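Local coordinates for protein probable porin (Pseudomonas aeruginosa, PDB 4FSO) that probably acts as an outer-membrane porin, a beta-barrel channel through which small solutes cross the outer membrane, at residues A[120-125]-A[159-164]; A[175-180]-A[216-221]; A[286-291]-A[296-301]; A[68-73]-A[138-143]. All coordinates share one frame; numbering follows the deposited sequence.

In the fold
The four contacts join long loops to one another and to the wall of an 18-stranded OprD-type barrel. Contact 4 opens first along the chain, on strand 62-72, and alternates with contact 1. These two, centres about 11 Å apart, meet through strands 121-126 and 140-142, where Met122 O and Phe141 N are 2.8 Å apart. Contact 2 follows, about 15 Å from contact 1, joined by Ile175 packing on Leu161. Contact 3 comes last, about 12 Å from contact 2, with His178 N 2.7 Å from Tyr290 O. The run leads from wall strand 62-72 through loop strands 121-126 and 140-142 to the loop between strands 273-283 and 313-322, consistent with loops narrowing the channel.

Contact 1: A[120-125]-A[159-164]; sequences GAMLPD and TRLERY
Leu161 presents its two methyls to different partners on the 120-125 segment, and the contact is wholly apolar. CD1 meets the ring of Pro124, with CG of the proline at 3.9 Å from Leu161 CD1. CD2 faces the thioether of Met122, whose SD lies 4.2 Å from Leu161 CD2. With CG of Leu161 beside its backbone N (chi1 -57°), the fork of the side chain is carried out between these two neighbours. The far end of Met122 makes the third contact: beyond an extended chi2, a chi3 of 63° swings CE round to Thr159, where it sits 4.4 Å from CG2. No hydrogen bond crosses between the segments.

Strand 121-126 belongs to a loop that leaves the barrel wall at the Gly120 corner and returns at Gly143, as in the inward-folded loop L3 of OprD-family porins. Its return strand, 140-142, pairs with both 121-126 and 154-165 and so lies between them, which leaves the contact to side chains reaching across it.

Further apolar packing comes from Phe141 and Leu129, each of which touches both Pro124 and Leu161, while Gln145 lies against Met122 and Thr159. Backbone bonds fix the wall strand on its other flank, pairing Thr159 with Ala195 and Leu161 with Phe193. Charge enters through Arg160, which turns away from the loop and forms a salt bridge with Asp194.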
loop_
_atom_site.group_PDB
_atom_site.type_symbol
_atom_site.label_atom_id
_atom_site.label_comp_id
_atom_site.label_asym_id
_atom_site.label_seq_id
_atom_site.Cartn_x
_atom_site.Cartn_y
_atom_site.Cartn_z
ATOM N N GLY A 120 -18.769 7.485 -5.171
ATOM C CA GLY A 120 -18.003 8.209 -6.170
ATOM C C GLY A 120 -16.534 7.809 -6.246
ATOM O O GLY A 120 -16.187 6.647 -6.092
ATOM N N ALA A 121 -15.672 8.791 -6.480
ATOM C CA ALA A 121 -14.247 8.558 -6.668
ATOM C C ALA A 121 -13.514 8.322 -5.327
ATOM O O ALA A 121 -13.860 8.900 -4.313
ATOM C CB ALA A 121 -13.618 9.721 -7.469
ATOM N N MET A 122 -12.509 7.454 -5.328
ATOM C CA MET A 122 -11.983 6.928 -4.076
ATOM C C MET A 122 -10.520 6.448 -4.127
ATOM O O MET A 122 -10.091 5.784 -5.090
ATOM C CB MET A 122 -12.862 5.762 -3.612
ATOM C CG MET A 122 -14.093 6.156 -2.855
ATOM S SD MET A 122 -15.038 4.690 -2.447
ATOM C CE MET A 122 -13.851 3.858 -1.392
ATOM N N LEU A 123 -9.780 6.777 -3.067
ATOM C CA LEU A 123 -8.482 6.167 -2.786
ATOM C C LEU A 123 -8.563 5.196 -1.597
ATOM O O LEU A 123 -8.361 5.595 -0.447
ATOM C CB LEU A 123 -7.438 7.247 -2.495
ATOM C CG LEU A 123 -7.221 8.340 -3.546
ATOM C CD1 LEU A 123 -5.987 9.204 -3.230
ATOM C CD2 LEU A 123 -7.079 7.692 -4.875
ATOM N N PRO A 124 -8.863 3.915 -1.864
ATOM C CA PRO A 124 -8.977 2.974 -0.744
ATOM C C PRO A 124 -7.621 2.695 -0.091
ATOM O O PRO A 124 -6.624 2.585 -0.790
ATOM C CB PRO A 124 -9.525 1.702 -1.405
ATOM C CG PRO A 124 -10.011 2.137 -2.774
ATOM C CD PRO A 124 -9.126 3.268 -3.159
ATOM N N ASP A 125 -7.595 2.614 1.234
ATOM C CA ASP A 125 -6.403 2.203 1.952
ATOM C C ASP A 125 -6.772 1.217 3.053
ATOM O O ASP A 125 -7.224 1.613 4.121
ATOM C CB ASP A 125 -5.686 3.406 2.547
ATOM C CG ASP A 125 -4.209 3.163 2.726
ATOM O OD1 ASP A 125 -3.634 2.392 1.924
ATOM O OD2 ASP A 125 -3.620 3.746 3.658
ATOM N N THR A 159 -17.279 -1.987 1.399
ATOM C CA THR A 159 -16.811 -1.298 0.219
ATOM C C THR A 159 -17.051 -2.109 -1.044
ATOM O O THR A 159 -16.671 -3.272 -1.136
ATOM C CB THR A 159 -15.300 -1.006 0.349
ATOM O OG1 THR A 159 -15.078 -0.116 1.451
ATOM C CG2 THR A 159 -14.746 -0.398 -0.927
ATOM N N ARG A 160 -17.663 -1.470 -2.027
ATOM C CA ARG A 160 -17.921 -2.094 -3.313
ATOM C C ARG A 160 -17.332 -1.231 -4.432
ATOM O O ARG A 160 -17.647 -0.029 -4.559
ATOM C CB ARG A 160 -19.435 -2.296 -3.496
ATOM C CG ARG A 160 -19.858 -2.639 -4.922
ATOM C CD ARG A 160 -21.324 -3.058 -4.984
ATOM N NE ARG A 160 -21.644 -4.121 -4.030
ATOM C CZ ARG A 160 -22.108 -5.321 -4.369
ATOM N NH1 ARG A 160 -22.310 -5.617 -5.647
ATOM N NH2 ARG A 160 -22.377 -6.223 -3.432
ATOM N N LEU A 161 -16.461 -1.824 -5.236
ATOM C CA LEU A 161 -15.784 -1.051 -6.283
ATOM C C LEU A 161 -16.054 -1.583 -7.684
ATOM O O LEU A 161 -15.769 -2.739 -8.007
ATOM C CB LEU A 161 -14.276 -0.957 -6.017
ATOM C CG LEU A 161 -13.912 -0.359 -4.656
ATOM C CD1 LEU A 161 -12.437 -0.508 -4.345
ATOM C CD2 LEU A 161 -14.329 1.102 -4.587
ATOM N N GLU A 162 -16.597 -0.709 -8.513
ATOM C CA GLU A 162 -17.007 -1.073 -9.853
ATOM C C GLU A 162 -15.894 -0.854 -10.873
ATOM O O GLU A 162 -15.642 -1.714 -11.714
ATOM C CB GLU A 162 -18.237 -0.251 -10.244
ATOM C CG GLU A 162 -19.402 -0.367 -9.267
ATOM C CD GLU A 162 -20.009 -1.778 -9.211
ATOM O OE1 GLU A 162 -19.765 -2.596 -10.132
ATOM O OE2 GLU A 162 -20.735 -2.070 -8.234
ATOM N N ARG A 163 -15.232 0.298 -10.786
ATOM C CA ARG A 163 -14.274 0.716 -11.807
ATOM C C ARG A 163 -12.975 1.224 -11.197
ATOM O O ARG A 163 -12.857 1.377 -9.980
ATOM C CB ARG A 163 -14.863 1.830 -12.686
ATOM C CG ARG A 163 -16.086 1.444 -13.497
ATOM C CD ARG A 163 -15.751 0.395 -14.540
ATOM N NE ARG A 163 -16.912 0.038 -15.354
ATOM N N TYR A 164 -12.007 1.503 -12.058
ATOM C CA TYR A 164 -10.748 2.060 -11.604
ATOM C C TYR A 164 -9.981 2.690 -12.747
ATOM O O TYR A 164 -10.204 2.363 -13.904
ATOM C CB TYR A 164 -9.912 0.994 -10.878
ATOM C CG TYR A 164 -8.828 0.316 -11.694
ATOM C CD1 TYR A 164 -9.138 -0.453 -12.808
ATOM C CD2 TYR A 164 -7.493 0.427 -11.327
ATOM C CE1 TYR A 164 -8.150 -1.073 -13.537
ATOM C CE2 TYR A 164 -6.503 -0.185 -12.046
ATOM C CZ TYR A 164 -6.830 -0.943 -13.152
ATOM O OH TYR A 164 -5.828 -1.574 -13.877
#

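Contact 2: A[175-180]-A[216-221]; sequences IRLHCK and RNVYRQ
Leu177 reaches from the inward-folded loop between strands 154-165 and 193-203 of the porin barrel to Val218 and Tyr219, which lie where a short turn gives way to wall strand 219-231. The leucine approaches with its branched end. CG stands opposite the backbone N (chi1 -179°), and this extension brings the methyls to partners that the CA-CB bond does not itself face. CD1 does most of the work: it comes in obliquely to the ring, 3.8 Å from Tyr219 CE2 and nearly as close to CD2, and lies 4.0 Å from Val218 CG1. Val218 and Tyr219 both direct their CB atoms at the loop, so the leucine meets a methyl and an aromatic ring side by side.

Nothing polar bridges the two segments, and the loop is held in place by other means. Its backbone pairs at Leu177 with Thr188, and the disulfide from Cys179 to Cys186 ties the same loop back on itself. Pro289, from another loop, touches both Leu177 and Tyr219 and so adds to the apolar cluster. His178, next to the leucine, stacks on Tyr290.

Val218 and Tyr219 also touch each other within 216-221. The tyrosine's edge carries Val218 CG1 in the ring plane, and that same methyl turns to the second branch of the leucine, with Leu177 CD2 at 4.1 Å from Val218 CG1.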
loop_
_atom_site.group_PDB
_atom_site.type_symbol
_atom_site.label_atom_id
_atom_site.label_comp_id
_atom_site.label_asym_id
_atom_site.label_seq_id
_atom_site.Cartn_x
_atom_site.Cartn_y
_atom_site.Cartn_z
ATOM N N ILE A 175 -11.825 -3.414 -13.037
ATOM C CA ILE A 175 -10.837 -3.802 -12.030
ATOM C C ILE A 175 -10.106 -5.109 -12.354
ATOM O O ILE A 175 -10.687 -6.071 -12.841
ATOM C CB ILE A 175 -11.485 -3.865 -10.663
ATOM C CG1 ILE A 175 -12.286 -2.582 -10.428
ATOM C CG2 ILE A 175 -10.449 -4.117 -9.582
ATOM C CD1 ILE A 175 -12.469 -2.205 -8.949
ATOM N N ARG A 176 -8.812 -5.116 -12.084
ATOM C CA ARG A 176 -7.917 -6.121 -12.617
ATOM C C ARG A 176 -7.127 -6.792 -11.544
ATOM O O ARG A 176 -6.774 -6.203 -10.520
ATOM C CB ARG A 176 -6.904 -5.476 -13.557
ATOM C CG ARG A 176 -7.319 -5.446 -14.980
ATOM C CD ARG A 176 -6.572 -4.376 -15.731
ATOM N NE ARG A 176 -6.884 -4.455 -17.156
ATOM C CZ ARG A 176 -8.053 -4.106 -17.696
ATOM N NH1 ARG A 176 -9.051 -3.645 -16.936
ATOM N NH2 ARG A 176 -8.226 -4.221 -19.009
ATOM N N LEU A 177 -6.826 -8.044 -11.829
ATOM C CA LEU A 177 -5.943 -8.831 -11.028
ATOM C C LEU A 177 -4.532 -8.384 -11.359
ATOM O O LEU A 177 -4.172 -8.226 -12.530
ATOM C CB LEU A 177 -6.123 -10.289 -11.408
ATOM C CG LEU A 177 -5.255 -11.251 -10.620
ATOM C CD1 LEU A 177 -5.716 -11.315 -9.181
ATOM C CD2 LEU A 177 -5.338 -12.586 -11.283
ATOM N N HIS A 178 -3.728 -8.164 -10.328
ATOM C CA HIS A 178 -2.337 -7.833 -10.554
ATOM C C HIS A 178 -1.675 -9.046 -11.197
ATOM O O HIS A 178 -1.941 -10.198 -10.823
ATOM C CB HIS A 178 -1.643 -7.484 -9.248
ATOM C CG HIS A 178 -0.185 -7.171 -9.419
ATOM N ND1 HIS A 178 0.807 -8.095 -9.168
ATOM C CD2 HIS A 178 0.434 -6.048 -9.845
ATOM C CE1 HIS A 178 1.982 -7.543 -9.420
ATOM N NE2 HIS A 178 1.786 -6.307 -9.831
ATOM N N CYS A 179 -0.811 -8.789 -12.166
ATOM C CA CYS A 179 -0.309 -9.863 -12.994
ATOM C C CYS A 179 1.140 -9.601 -13.390
ATOM O O CYS A 179 1.774 -10.427 -14.051
ATOM C CB CYS A 179 -1.192 -9.991 -14.247
ATOM S SG CYS A 179 -0.707 -8.891 -15.615
ATOM N N LYS A 180 1.659 -8.453 -12.959
ATOM C CA LYS A 180 2.922 -7.926 -13.476
ATOM C C LYS A 180 4.157 -8.713 -13.080
ATOM O O LYS A 180 5.012 -8.192 -12.370
ATOM C CB LYS A 180 3.106 -6.442 -13.111
ATOM N N ARG A 216 -14.955 -10.314 -7.767
ATOM C CA ARG A 216 -16.001 -11.239 -8.207
ATOM C C ARG A 216 -15.613 -11.945 -9.513
ATOM O O ARG A 216 -15.282 -11.289 -10.500
ATOM C CB ARG A 216 -17.346 -10.506 -8.354
ATOM C CG ARG A 216 -18.579 -11.379 -8.703
ATOM N N ASN A 217 -15.644 -13.279 -9.489
ATOM C CA ASN A 217 -15.239 -14.151 -10.610
ATOM C C ASN A 217 -13.747 -14.295 -10.835
ATOM O O ASN A 217 -13.305 -14.749 -11.884
ATOM C CB ASN A 217 -15.968 -13.829 -11.919
ATOM C CG ASN A 217 -17.398 -14.336 -11.907
ATOM O OD1 ASN A 217 -17.689 -15.408 -11.361
ATOM N ND2 ASN A 217 -18.300 -13.556 -12.475
ATOM N N VAL A 218 -12.970 -13.928 -9.831
ATOM C CA VAL A 218 -11.551 -14.148 -9.888
ATOM C C VAL A 218 -11.172 -14.854 -8.605
ATOM O O VAL A 218 -10.675 -15.986 -8.628
ATOM C CB VAL A 218 -10.806 -12.817 -10.006
ATOM C CG1 VAL A 218 -9.257 -13.018 -9.997
ATOM C CG2 VAL A 218 -11.281 -12.082 -11.253
ATOM N N TYR A 219 -11.431 -14.190 -7.483
ATOM C CA TYR A 219 -10.891 -14.647 -6.208
ATOM C C TYR A 219 -11.625 -14.105 -5.016
ATOM O O TYR A 219 -12.181 -12.994 -5.038
ATOM C CB TYR A 219 -9.371 -14.342 -6.077
ATOM C CG TYR A 219 -8.962 -12.903 -5.693
ATOM C CD1 TYR A 219 -8.924 -12.491 -4.364
ATOM C CD2 TYR A 219 -8.562 -11.982 -6.667
ATOM C CE1 TYR A 219 -8.537 -11.207 -4.021
ATOM C CE2 TYR A 219 -8.152 -10.681 -6.333
ATOM C CZ TYR A 219 -8.143 -10.295 -5.011
ATOM O OH TYR A 219 -7.764 -9.001 -4.680
ATOM N N ARG A 220 -11.611 -14.917 -3.968
ATOM C CA ARG A 220 -12.014 -14.480 -2.646
ATOM C C ARG A 220 -10.800 -14.533 -1.706
ATOM O O ARG A 220 -9.887 -15.353 -1.867
ATOM C CB ARG A 220 -13.211 -15.296 -2.121
ATOM C CG ARG A 220 -13.093 -16.808 -2.263
ATOM C CD ARG A 220 -14.355 -17.543 -1.736
ATOM N NE ARG A 220 -15.466 -17.589 -2.701
ATOM C CZ ARG A 220 -15.947 -18.703 -3.258
ATOM N NH1 ARG A 220 -15.428 -19.887 -2.952
ATOM N NH2 ARG A 220 -16.954 -18.635 -4.123
ATOM N N GLN A 221 -10.800 -13.641 -0.731
ATOM C CA GLN A 221 -9.677 -13.468 0.145
ATOM C C GLN A 221 -10.162 -13.113 1.563
ATOM O O GLN A 221 -11.026 -12.256 1.737
ATOM C CB GLN A 221 -8.780 -12.367 -0.448
ATOM C CG GLN A 221 -7.446 -12.147 0.243
ATOM C CD GLN A 221 -6.504 -11.275 -0.599
ATOM O OE1 GLN A 221 -6.468 -10.048 -0.459
ATOM N NE2 GLN A 221 -5.746 -11.914 -1.478
#

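Contact 3: A[286-291]-A[296-301]; sequences SSMPYL and PYLANY
The long loop between barrel strands 273-283 and 313-322 doubles back on itself here, bringing Met288 and Tyr290 against Leu298 and Pro296. Pro296 lies over one face of the Tyr290 ring in a CH-pi contact: its CD is 3.6 Å from the centroid of that ring, 26° off the normal. The proline's other carbons spread across the same face, CG near CZ and CB near CE1. The opposite face stacks on His178, so the phenol is sandwiched, and its OH is hydrogen-bonded to Asp306.

Beside it, Met288 extends its chain (CG anti to the backbone N, chi1 -179°) past the oncoming Leu298, placing SD 3.8 Å from Leu298 CD1. Pro296 CB is a looser neighbour, 4.5 Å from Met288 SD. An inverse gamma turn centred on Tyr297, with a weak bond from Leu298 N to Pro296 O, bends the chain between proline and leucine. A type I turn follows, closed by Tyr301 N and Leu298 O at 3.2 Å.

The doubled loop rests on the barrel wall: Met288 packs on Ala261 of strand 258-270, Gln221 of 219-231 and Phe244 of 236-248, and Leu298 on Ser263 of 258-270.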
loop_
_atom_site.group_PDB
_atom_site.type_symbol
_atom_site.label_atom_id
_atom_site.label_comp_id
_atom_site.label_asym_id
_atom_site.label_seq_id
_atom_site.Cartn_x
_atom_site.Cartn_y
_atom_site.Cartn_z
ATOM N N SER A 286 -0.549 -21.108 -5.540
ATOM C CA SER A 286 -0.611 -19.807 -6.188
ATOM C C SER A 286 0.255 -18.831 -5.469
ATOM O O SER A 286 0.605 -19.030 -4.305
ATOM C CB SER A 286 -2.040 -19.264 -6.152
ATOM O OG SER A 286 -2.913 -20.170 -6.759
ATOM N N SER A 287 0.571 -17.753 -6.171
ATOM C CA SER A 287 1.060 -16.548 -5.510
ATOM C C SER A 287 -0.125 -15.889 -4.790
ATOM O O SER A 287 -1.274 -16.253 -5.028
ATOM C CB SER A 287 1.670 -15.581 -6.545
ATOM O OG SER A 287 0.672 -14.954 -7.353
ATOM N N MET A 288 0.140 -14.928 -3.914
ATOM C CA MET A 288 -0.946 -14.165 -3.298
ATOM C C MET A 288 -1.592 -13.182 -4.292
ATOM O O MET A 288 -0.920 -12.352 -4.893
ATOM C CB MET A 288 -0.484 -13.438 -2.037
ATOM C CG MET A 288 -1.612 -12.676 -1.388
ATOM S SD MET A 288 -1.085 -11.486 -0.143
ATOM C CE MET A 288 -2.571 -10.512 0.000
ATOM N N PRO A 289 -2.909 -13.295 -4.491
ATOM C CA PRO A 289 -3.513 -12.383 -5.468
ATOM C C PRO A 289 -3.777 -10.981 -4.885
ATOM O O PRO A 289 -4.001 -10.827 -3.697
ATOM C CB PRO A 289 -4.834 -13.087 -5.815
ATOM C CG PRO A 289 -5.199 -13.818 -4.556
ATOM C CD PRO A 289 -3.876 -14.276 -3.957
ATOM N N TYR A 290 -3.742 -9.964 -5.727
ATOM C CA TYR A 290 -4.190 -8.647 -5.321
ATOM C C TYR A 290 -4.498 -7.802 -6.536
ATOM O O TYR A 290 -4.242 -8.228 -7.665
ATOM C CB TYR A 290 -3.180 -7.946 -4.427
ATOM C CG TYR A 290 -1.754 -7.887 -4.937
ATOM C CD1 TYR A 290 -0.910 -8.983 -4.806
ATOM C CD2 TYR A 290 -1.228 -6.712 -5.490
ATOM C CE1 TYR A 290 0.401 -8.933 -5.223
ATOM C CE2 TYR A 290 0.101 -6.649 -5.925
ATOM C CZ TYR A 290 0.910 -7.770 -5.780
ATOM O OH TYR A 290 2.228 -7.760 -6.179
ATOM N N LEU A 291 -5.056 -6.614 -6.298
ATOM C CA LEU A 291 -5.517 -5.738 -7.385
ATOM C C LEU A 291 -4.391 -4.943 -8.063
ATOM O O LEU A 291 -3.473 -4.424 -7.405
ATOM C CB LEU A 291 -6.571 -4.757 -6.870
ATOM C CG LEU A 291 -7.790 -5.447 -6.282
ATOM C CD1 LEU A 291 -8.852 -4.410 -5.936
ATOM C CD2 LEU A 291 -8.301 -6.533 -7.251
ATOM N N PRO A 296 0.528 -5.510 -2.270
ATOM C CA PRO A 296 0.110 -6.484 -1.266
ATOM C C PRO A 296 0.589 -6.009 0.105
ATOM O O PRO A 296 1.714 -5.554 0.280
ATOM C CB PRO A 296 0.826 -7.758 -1.706
ATOM C CG PRO A 296 2.065 -7.265 -2.405
ATOM C CD PRO A 296 1.682 -5.974 -3.065
ATOM N N TYR A 297 -0.293 -6.109 1.079
ATOM C CA TYR A 297 -0.043 -5.622 2.423
ATOM C C TYR A 297 0.782 -6.632 3.220
ATOM O O TYR A 297 0.289 -7.256 4.161
ATOM C CB TYR A 297 -1.394 -5.401 3.080
ATOM C CG TYR A 297 -1.398 -4.621 4.353
ATOM C CD1 TYR A 297 -0.665 -3.453 4.488
ATOM C CD2 TYR A 297 -2.180 -5.036 5.421
ATOM C CE1 TYR A 297 -0.690 -2.734 5.663
ATOM C CE2 TYR A 297 -2.214 -4.327 6.603
ATOM C CZ TYR A 297 -1.473 -3.174 6.722
ATOM O OH TYR A 297 -1.528 -2.470 7.902
ATOM N N LEU A 298 2.036 -6.809 2.831
ATOM C CA LEU A 298 2.898 -7.803 3.472
ATOM C C LEU A 298 4.164 -7.157 4.024
ATOM O O LEU A 298 4.604 -6.138 3.520
ATOM C CB LEU A 298 3.258 -8.903 2.472
ATOM C CG LEU A 298 2.079 -9.743 1.972
ATOM C CD1 LEU A 298 2.458 -10.475 0.682
ATOM C CD2 LEU A 298 1.611 -10.751 3.077
ATOM N N ALA A 299 4.745 -7.767 5.053
ATOM C CA ALA A 299 5.985 -7.290 5.673
ATOM C C ALA A 299 7.154 -7.151 4.713
ATOM O O ALA A 299 7.985 -6.244 4.873
ATOM C CB ALA A 299 6.384 -8.195 6.830
ATOM N N ASN A 300 7.237 -8.061 3.742
ATOM C CA ASN A 300 8.328 -8.012 2.774
ATOM C C ASN A 300 7.951 -7.384 1.429
ATOM O O ASN A 300 8.562 -7.676 0.397
ATOM C CB ASN A 300 8.987 -9.389 2.597
ATOM C CG ASN A 300 9.585 -9.912 3.886
ATOM O OD1 ASN A 300 9.644 -9.201 4.889
ATOM N ND2 ASN A 300 10.045 -11.165 3.865
ATOM N N TYR A 301 6.944 -6.523 1.433
ATOM C CA TYR A 301 6.716 -5.707 0.244
ATOM C C TYR A 301 7.766 -4.614 0.170
ATOM O O TYR A 301 7.782 -3.703 0.985
ATOM C CB TYR A 301 5.331 -5.071 0.193
ATOM C CG TYR A 301 5.233 -4.153 -1.007
ATOM C CD1 TYR A 301 5.382 -4.656 -2.300
ATOM C CD2 TYR A 301 5.049 -2.785 -0.855
ATOM C CE1 TYR A 301 5.319 -3.824 -3.404
ATOM C CE2 TYR A 301 4.978 -1.944 -1.960
ATOM C CZ TYR A 301 5.109 -2.466 -3.234
ATOM O OH TYR A 301 5.036 -1.625 -4.343
#

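Contact 4: A[68-73]-A[138-143]; sequences LAMLGI and PTLFHG
Pro138 meets Met70 at the start of the 138-143 segment, its CG lying 3.9 Å from Met70 CE. The methionine, extended beyond CG, stretches out from strand 62-72 to bring this terminal methyl to the loop. Thr139 turns its side chain to the other side of the chain, where OG1 is hydrogen-bonded to Gly293 O. Leu140 comes back toward the wall, CG anti to its backbone N (chi1 -160°), and its CD1 is the hub of the contact: Met70 CE sits 3.7 Å from it, and Leu68 CD1 4.2 Å. Leu68 and Leu140 run past each other from opposing chains. Leu123, on the neighbouring loop strand, also touches Leu140.

Phe141 alternates to the far side, where its ring meets that of Tyr164. His142 packs against Ala121. At Gly143 the chain rounds a corner into wall strand 144-148.

The closest CA pairs, Leu68 with Leu140 at 8.9 Å and Met70 with Pro138 at 8.7 Å, are too far apart for backbone pairing. Strand 62-72 instead finds its backbone partners in 41-53 and 101-112. The segment 138-143 thus lies against the barrel wall by side chains alone, in the position of the inward-folded loop L3 of OprD-family porins, to which it probably corresponds.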
loop_
_atom_site.group_PDB
_atom_site.type_symbol
_atom_site.label_atom_id
_atom_site.label_comp_id
_atom_site.label_asym_id
_atom_site.label_seq_id
_atom_site.Cartn_x
_atom_site.Cartn_y
_atom_site.Cartn_z
ATOM N N LEU A 68 -11.367 14.709 -6.313
ATOM C CA LEU A 68 -9.989 14.499 -6.693
ATOM C C LEU A 68 -9.732 14.964 -8.112
ATOM O O LEU A 68 -10.524 14.720 -9.027
ATOM C CB LEU A 68 -9.617 13.038 -6.525
ATOM C CG LEU A 68 -9.571 12.660 -5.056
ATOM C CD1 LEU A 68 -10.383 11.387 -4.824
ATOM C CD2 LEU A 68 -8.119 12.515 -4.599
ATOM N N ALA A 69 -8.622 15.659 -8.286
ATOM C CA ALA A 69 -8.225 16.105 -9.602
ATOM C C ALA A 69 -6.741 15.851 -9.716
ATOM O O ALA A 69 -5.986 16.159 -8.783
ATOM C CB ALA A 69 -8.525 17.578 -9.768
ATOM N N MET A 70 -6.320 15.267 -10.836
ATOM C CA MET A 70 -4.901 15.001 -11.035
ATOM C C MET A 70 -4.453 15.385 -12.426
ATOM O O MET A 70 -5.231 15.345 -13.384
ATOM C CB MET A 70 -4.576 13.537 -10.760
ATOM C CG MET A 70 -5.079 13.064 -9.426
ATOM S SD MET A 70 -5.431 11.313 -9.417
ATOM C CE MET A 70 -6.314 11.173 -7.861
ATOM N N LEU A 71 -3.181 15.750 -12.521
ATOM C CA LEU A 71 -2.617 16.272 -13.754
ATOM C C LEU A 71 -1.141 15.884 -13.847
ATOM O O LEU A 71 -0.333 16.253 -12.985
ATOM C CB LEU A 71 -2.759 17.799 -13.790
ATOM C CG LEU A 71 -2.372 18.375 -15.149
ATOM C CD1 LEU A 71 -3.402 17.949 -16.198
ATOM C CD2 LEU A 71 -2.204 19.888 -15.112
ATOM N N GLY A 72 -0.789 15.137 -14.888
ATOM C CA GLY A 72 0.558 14.607 -14.995
ATOM C C GLY A 72 1.232 14.816 -16.339
ATOM O O GLY A 72 0.569 15.042 -17.347
ATOM N N ILE A 73 2.558 14.739 -16.350
ATOM C CA ILE A 73 3.313 14.780 -17.599
ATOM C C ILE A 73 4.697 14.140 -17.463
ATOM O O ILE A 73 5.268 14.080 -16.370
ATOM C CB ILE A 73 3.459 16.215 -18.131
ATOM C CG1 ILE A 73 3.977 16.191 -19.568
ATOM C CG2 ILE A 73 4.365 17.031 -17.233
ATOM C CD1 ILE A 73 2.975 15.658 -20.580
ATOM N N PRO A 138 -1.828 8.693 -8.158
ATOM C CA PRO A 138 -2.360 7.446 -7.592
ATOM C C PRO A 138 -3.433 6.792 -8.470
ATOM O O PRO A 138 -3.913 7.386 -9.436
ATOM C CB PRO A 138 -2.957 7.885 -6.245
ATOM C CG PRO A 138 -3.141 9.370 -6.353
ATOM C CD PRO A 138 -2.067 9.856 -7.284
ATOM N N THR A 139 -3.784 5.555 -8.148
ATOM C CA THR A 139 -4.876 4.887 -8.830
ATOM C C THR A 139 -6.161 5.493 -8.310
ATOM O O THR A 139 -6.191 6.070 -7.229
ATOM C CB THR A 139 -4.897 3.390 -8.519
ATOM O OG1 THR A 139 -3.560 2.936 -8.255
ATOM C CG2 THR A 139 -5.492 2.624 -9.687
ATOM N N LEU A 140 -7.230 5.351 -9.066
ATOM C CA LEU A 140 -8.473 5.968 -8.683
ATOM C C LEU A 140 -9.568 4.929 -8.779
ATOM O O LEU A 140 -9.856 4.449 -9.867
ATOM C CB LEU A 140 -8.775 7.122 -9.636
ATOM C CG LEU A 140 -9.770 8.136 -9.081
ATOM C CD1 LEU A 140 -9.150 8.832 -7.891
ATOM C CD2 LEU A 140 -10.175 9.139 -10.126
ATOM N N PHE A 141 -10.181 4.569 -7.661
ATOM C CA PHE A 141 -11.268 3.596 -7.736
ATOM C C PHE A 141 -12.605 4.276 -7.648
ATOM O O PHE A 141 -12.706 5.411 -7.186
ATOM C CB PHE A 141 -11.110 2.494 -6.692
ATOM C CG PHE A 141 -9.894 1.652 -6.916
ATOM C CD1 PHE A 141 -9.985 0.453 -7.598
ATOM C CD2 PHE A 141 -8.646 2.086 -6.490
ATOM C CE1 PHE A 141 -8.853 -0.324 -7.830
ATOM C CE2 PHE A 141 -7.504 1.309 -6.707
ATOM C CZ PHE A 141 -7.608 0.104 -7.382
ATOM N N HIS A 142 -13.627 3.596 -8.140
ATOM C CA HIS A 142 -14.977 4.134 -8.099
ATOM C C HIS A 142 -15.937 3.188 -7.422
ATOM O O HIS A 142 -15.904 1.979 -7.644
ATOM C CB HIS A 142 -15.451 4.535 -9.490
ATOM C CG HIS A 142 -14.933 5.873 -9.915
ATOM N ND1 HIS A 142 -13.589 6.123 -10.107
ATOM C CD2 HIS A 142 -15.570 7.048 -10.127
ATOM C CE1 HIS A 142 -13.425 7.391 -10.446
ATOM N NE2 HIS A 142 -14.611 7.974 -10.469
ATOM N N GLY A 143 -16.777 3.739 -6.561
ATOM C CA GLY A 143 -17.695 2.909 -5.821
ATOM C C GLY A 143 -18.219 3.518 -4.546
ATOM O O GLY A 143 -18.462 4.707 -4.466
#